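Local coordinates for putative lipoprotein (PDB 2G5G), which binds a cofacial pair of hemes as a dimer and probably serves in bacterial heme transport, at residues Leu71-Met84 and His211-His223. Numbering follows the deposited sequence.
Sequences LSSQNINFDVALEM and HVNKVLLLAGSYH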
loop_
_atom_site.group_PDB
_atom_site.type_symbol
_atom_site.label_atom_id
_atom_site.label_comp_id
_atom_site.label_asym_id
_atom_site.label_seq_id
_atom_site.Cartn_x
_atom_site.Cartn_y
_atom_site.Cartn_z
ATOM N N LEU A 71 38.720 -14.831 -5.056
ATOM C CA LEU A 71 39.113 -13.477 -4.676
ATOM C C LEU A 71 39.822 -13.439 -3.319
ATOM O O LEU A 71 40.839 -12.758 -3.149
ATOM C CB LEU A 71 37.902 -12.572 -4.708
ATOM C CG LEU A 71 37.418 -12.383 -6.162
ATOM C CD1 LEU A 71 36.049 -11.735 -6.127
ATOM C CD2 LEU A 71 38.457 -11.652 -7.107
ATOM N N SER A 72 39.349 -14.228 -2.373
ATOM C CA SER A 72 40.021 -14.270 -1.076
ATOM C C SER A 72 41.451 -14.849 -1.209
ATOM O O SER A 72 42.394 -14.394 -0.546
ATOM C CB SER A 72 39.164 -15.033 -0.071
ATOM O OG SER A 72 39.084 -16.384 -0.467
ATOM N N SER A 73 41.618 -15.825 -2.078
ATOM C CA SER A 73 42.927 -16.413 -2.283
ATOM C C SER A 73 43.921 -15.395 -2.886
ATOM O O SER A 73 45.132 -15.558 -2.787
ATOM C CB SER A 73 42.779 -17.657 -3.143
ATOM O OG SER A 73 42.718 -17.331 -4.503
ATOM N N GLN A 74 43.390 -14.337 -3.494
ATOM C CA GLN A 74 44.200 -13.250 -4.054
ATOM C C GLN A 74 44.255 -12.023 -3.147
ATOM O O GLN A 74 44.878 -11.016 -3.480
ATOM C CB GLN A 74 43.634 -12.854 -5.408
ATOM C CG GLN A 74 43.842 -13.902 -6.478
ATOM C CD GLN A 74 43.286 -13.458 -7.801
ATOM O OE1 GLN A 74 42.156 -13.794 -8.155
ATOM N NE2 GLN A 74 44.065 -12.673 -8.541
ATOM N N ASN A 75 43.621 -12.107 -1.995
ATOM C CA ASN A 75 43.474 -10.946 -1.127
ATOM C C ASN A 75 42.768 -9.777 -1.799
ATOM O O ASN A 75 43.094 -8.630 -1.532
ATOM C CB ASN A 75 44.836 -10.478 -0.585
ATOM C CG ASN A 75 45.329 -11.337 0.531
ATOM O OD1 ASN A 75 44.647 -11.509 1.548
ATOM N ND2 ASN A 75 46.525 -11.900 0.354
ATOM N N ILE A 76 41.822 -10.069 -2.682
ATOM C CA ILE A 76 40.997 -9.018 -3.272
ATOM C C ILE A 76 39.687 -8.961 -2.475
ATOM O O ILE A 76 39.005 -9.992 -2.340
ATOM C CB ILE A 76 40.751 -9.299 -4.758
ATOM C CG1 ILE A 76 42.086 -9.231 -5.522
ATOM C CG2 ILE A 76 39.731 -8.306 -5.329
ATOM C CD1 ILE A 76 42.022 -9.793 -6.918
ATOM N N ASN A 77 39.362 -7.785 -1.918
ATOM C CA ASN A 77 38.121 -7.570 -1.170
ATOM C C ASN A 77 36.911 -7.869 -2.062
ATOM O O ASN A 77 36.918 -7.515 -3.237
ATOM C CB ASN A 77 37.973 -6.120 -0.692
ATOM C CG ASN A 77 38.902 -5.761 0.443
ATOM O OD1 ASN A 77 39.339 -6.619 1.194
ATOM N ND2 ASN A 77 39.196 -4.466 0.573
ATOM N N PHE A 78 35.882 -8.479 -1.484
ATOM C CA PHE A 78 34.670 -8.776 -2.254
ATOM C C PHE A 78 33.463 -8.733 -1.348
ATOM O O PHE A 78 33.361 -9.546 -0.397
ATOM C CB PHE A 78 34.786 -10.167 -2.902
ATOM C CG PHE A 78 33.563 -10.597 -3.675
ATOM C CD1 PHE A 78 32.978 -11.843 -3.436
ATOM C CD2 PHE A 78 33.032 -9.780 -4.678
ATOM C CE1 PHE A 78 31.870 -12.263 -4.173
ATOM C CE2 PHE A 78 31.904 -10.203 -5.426
ATOM C CZ PHE A 78 31.348 -11.434 -5.180
ATOM N N ASP A 79 32.542 -7.810 -1.646
ATOM C CA ASP A 79 31.348 -7.591 -0.805
ATOM C C ASP A 79 30.030 -7.925 -1.505
ATOM O O ASP A 79 30.024 -8.049 -2.713
ATOM C CB ASP A 79 31.316 -6.158 -0.329
ATOM C CG ASP A 79 32.520 -5.815 0.546
ATOM O OD1 ASP A 79 33.009 -6.717 1.265
ATOM O OD2 ASP A 79 32.985 -4.662 0.489
ATOM N N VAL A 80 28.937 -8.064 -0.740
ATOM C CA VAL A 80 27.613 -8.428 -1.278
ATOM C C VAL A 80 26.540 -7.431 -0.851
ATOM O O VAL A 80 26.323 -7.202 0.337
ATOM C CB VAL A 80 27.193 -9.861 -0.892
ATOM C CG1 VAL A 80 25.758 -10.177 -1.395
ATOM C CG2 VAL A 80 28.156 -10.855 -1.477
ATOM N N ALA A 81 25.908 -6.798 -1.840
ATOM C CA ALA A 81 24.820 -5.865 -1.578
ATOM C C ALA A 81 23.511 -6.630 -1.748
ATOM O O ALA A 81 23.400 -7.526 -2.583
ATOM C CB ALA A 81 24.889 -4.673 -2.570
ATOM N N LEU A 82 22.518 -6.263 -0.959
ATOM C CA LEU A 82 21.255 -6.989 -0.917
ATOM C C LEU A 82 20.086 -6.050 -1.100
ATOM O O LEU A 82 19.905 -5.093 -0.328
ATOM C CB LEU A 82 21.123 -7.805 0.393
ATOM C CG LEU A 82 22.054 -8.998 0.639
ATOM C CD1 LEU A 82 21.841 -9.604 2.033
ATOM C CD2 LEU A 82 21.915 -10.064 -0.429
ATOM N N GLU A 83 19.274 -6.308 -2.129
ATOM C CA GLU A 83 17.995 -5.605 -2.258
ATOM C C GLU A 83 17.209 -5.762 -0.941
ATOM O O GLU A 83 16.397 -4.898 -0.596
ATOM C CB GLU A 83 17.156 -6.200 -3.407
ATOM C CG GLU A 83 15.721 -5.598 -3.524
ATOM C CD GLU A 83 14.803 -6.348 -4.512
ATOM O OE1 GLU A 83 15.228 -7.338 -5.134
ATOM O OE2 GLU A 83 13.646 -5.935 -4.643
HETATM N N MSE A 84 17.437 -6.852 -0.207
HETATM C CA MSE A 84 16.573 -7.058 0.988
HETATM C C MSE A 84 16.916 -6.260 2.226
HETATM O O MSE A 84 16.162 -6.277 3.199
HETATM C CB MSE A 84 16.194 -8.521 1.310
HETATM C CG MSE A 84 17.047 -9.709 0.895
HETATM SE SE MSE A 84 17.885 -9.912 -0.905
HETATM C CE MSE A 84 16.408 -9.543 -2.156
ATOM N N HIS A 211 30.768 2.130 -4.253
ATOM C CA HIS A 211 31.462 1.175 -3.407
ATOM C C HIS A 211 32.927 0.999 -3.833
ATOM O O HIS A 211 33.230 0.915 -5.026
ATOM C CB HIS A 211 30.759 -0.181 -3.385
ATOM C CG HIS A 211 31.178 -1.023 -2.231
ATOM N ND1 HIS A 211 31.066 -0.588 -0.925
ATOM C CD2 HIS A 211 31.734 -2.254 -2.178
ATOM C CE1 HIS A 211 31.547 -1.519 -0.117
ATOM N NE2 HIS A 211 31.963 -2.539 -0.853
ATOM N N VAL A 212 33.831 0.917 -2.857
ATOM C CA VAL A 212 35.287 0.881 -3.199
ATOM C C VAL A 212 35.863 -0.515 -3.500
ATOM O O VAL A 212 37.003 -0.630 -3.963
ATOM C CB VAL A 212 36.132 1.585 -2.122
ATOM C CG1 VAL A 212 35.748 3.070 -2.070
ATOM C CG2 VAL A 212 35.967 0.909 -0.764
ATOM N N ASN A 213 35.084 -1.558 -3.207
ATOM C CA ASN A 213 35.495 -2.951 -3.453
ATOM C C ASN A 213 34.627 -3.577 -4.539
ATOM O O ASN A 213 33.533 -3.116 -4.786
ATOM C CB ASN A 213 35.352 -3.800 -2.201
ATOM C CG ASN A 213 36.220 -3.310 -1.050
ATOM O OD1 ASN A 213 37.359 -2.902 -1.267
ATOM N ND2 ASN A 213 35.677 -3.342 0.174
ATOM N N LYS A 214 35.134 -4.637 -5.172
ATOM C CA LYS A 214 34.286 -5.459 -6.030
ATOM C C LYS A 214 33.040 -5.875 -5.255
ATOM O O LYS A 214 33.055 -6.115 -4.020
ATOM C CB LYS A 214 35.074 -6.656 -6.585
ATOM C CG LYS A 214 34.393 -7.316 -7.801
ATOM C CD LYS A 214 35.086 -8.677 -8.222
ATOM C CE LYS A 214 36.555 -8.480 -8.612
ATOM N NZ LYS A 214 36.728 -7.599 -9.840
ATOM N N VAL A 215 31.922 -5.957 -5.965
ATOM C CA VAL A 215 30.635 -6.126 -5.281
ATOM C C VAL A 215 29.688 -6.934 -6.136
ATOM O O VAL A 215 29.650 -6.745 -7.379
ATOM C CB VAL A 215 30.013 -4.756 -4.834
ATOM C CG1 VAL A 215 29.695 -3.817 -6.051
ATOM C CG2 VAL A 215 28.734 -4.951 -3.934
ATOM N N LEU A 216 28.964 -7.846 -5.473
ATOM C CA LEU A 216 27.831 -8.547 -6.077
ATOM C C LEU A 216 26.498 -8.093 -5.435
ATOM O O LEU A 216 26.372 -8.068 -4.191
ATOM C CB LEU A 216 27.992 -10.066 -5.915
ATOM C CG LEU A 216 26.849 -10.919 -6.529
ATOM C CD1 LEU A 216 27.346 -12.193 -7.132
ATOM C CD2 LEU A 216 25.863 -11.209 -5.425
ATOM N N LEU A 217 25.520 -7.742 -6.283
ATOM C CA LEU A 217 24.159 -7.476 -5.847
ATOM C C LEU A 217 23.269 -8.699 -6.062
ATOM O O LEU A 217 23.310 -9.336 -7.135
ATOM C CB LEU A 217 23.542 -6.289 -6.584
ATOM C CG LEU A 217 22.063 -5.921 -6.287
ATOM C CD1 LEU A 217 21.900 -5.117 -4.993
ATOM C CD2 LEU A 217 21.492 -5.154 -7.456
ATOM N N LEU A 218 22.481 -9.025 -5.043
ATOM C CA LEU A 218 21.347 -9.936 -5.236
ATOM C C LEU A 218 20.068 -9.106 -5.184
ATOM O O LEU A 218 19.844 -8.349 -4.237
ATOM C CB LEU A 218 21.310 -11.058 -4.178
ATOM C CG LEU A 218 20.134 -12.044 -4.302
ATOM C CD1 LEU A 218 20.333 -12.921 -5.539
ATOM C CD2 LEU A 218 20.000 -12.899 -2.990
ATOM N N ALA A 219 19.231 -9.229 -6.219
ATOM C CA ALA A 219 18.012 -8.430 -6.340
ATOM C C ALA A 219 17.068 -9.165 -7.295
ATOM O O ALA A 219 17.450 -10.114 -7.942
ATOM C CB ALA A 219 18.309 -6.990 -6.891
ATOM N N GLY A 220 15.814 -8.744 -7.343
ATOM C CA GLY A 220 14.870 -9.418 -8.223
ATOM C C GLY A 220 15.267 -9.155 -9.658
ATOM O O GLY A 220 15.897 -8.136 -9.962
ATOM N N SER A 221 14.873 -10.064 -10.538
ATOM C CA SER A 221 15.135 -9.932 -11.959
ATOM C C SER A 221 14.713 -8.606 -12.583
ATOM O O SER A 221 15.410 -8.116 -13.480
ATOM C CB SER A 221 14.537 -11.117 -12.709
ATOM O OG SER A 221 15.329 -12.254 -12.402
ATOM N N TYR A 222 13.580 -8.007 -12.162
ATOM C CA TYR A 222 13.180 -6.729 -12.792
ATOM C C TYR A 222 14.165 -5.612 -12.478
ATOM O O TYR A 222 14.362 -4.693 -13.300
ATOM C CB TYR A 222 11.745 -6.297 -12.460
ATOM C CG TYR A 222 10.697 -7.330 -12.840
ATOM C CD1 TYR A 222 10.823 -8.094 -13.999
ATOM C CD2 TYR A 222 9.586 -7.544 -12.032
ATOM C CE1 TYR A 222 9.853 -9.049 -14.354
ATOM C CE2 TYR A 222 8.619 -8.491 -12.369
ATOM C CZ TYR A 222 8.756 -9.230 -13.534
ATOM O OH TYR A 222 7.807 -10.174 -13.854
ATOM N N HIS A 223 14.805 -5.730 -11.311
ATOM C CA HIS A 223 15.841 -4.795 -10.870
ATOM C C HIS A 223 17.188 -4.963 -11.587
ATOM O O HIS A 223 17.881 -3.998 -11.857
ATOM C CB HIS A 223 16.033 -4.953 -9.341
ATOM C CG HIS A 223 14.856 -4.483 -8.557
ATOM N ND1 HIS A 223 14.489 -3.159 -8.500
ATOM C CD2 HIS A 223 13.959 -5.160 -7.802
ATOM C CE1 HIS A 223 13.408 -3.037 -7.749
ATOM N NE2 HIS A 223 13.071 -4.236 -7.308
HETATM O O HOH W 1 37.809 -5.292 -4.575
#
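Neighbouring parallel strands of the mixed sheet, 78-82 and 214-220, form this contact, their axes 25° apart; 78-82 lies between 214-220 and the outermost strand 137-141. The ladder is evidenced by alternating backbone bonds, running from D79 N to K214 O through to E83 N to L218 O. Where the strands begin, D79 OD2 takes two donors. H211 NE2 meets it at 2.7 Å, in the imidazole plane and on the anti lone pair, while N213 ND2 comes from the syn side at 3.0 Å, 29° out of the carboxylate plane; OD1 turns instead to K136 N. N213 OD1 in turn accepts N77 ND2 at 3.0 Å from above its carbonyl plane. Both strands belong to the ChaN haem-binding uptake family of the Tiki superfamily. On the face covered by helix 54-73, F78 CZ lies 3.7 Å from L216 CB, and L71 CD1 sits over one face of the F78 ring. A81 CB packs 3.9 Å from L217 CD1 on the other face, where V215 meets L208 of helix 187-210. At the C-terminal end, CG anti to the backbone N (chi1 174°) and an extended chain carry the E83 carboxylate across to G220, the N-cap of helix 221-224, whose N gives OE1 a bond of 2.7 Å. The E83 side chain lies about 7 Å from a bound heme.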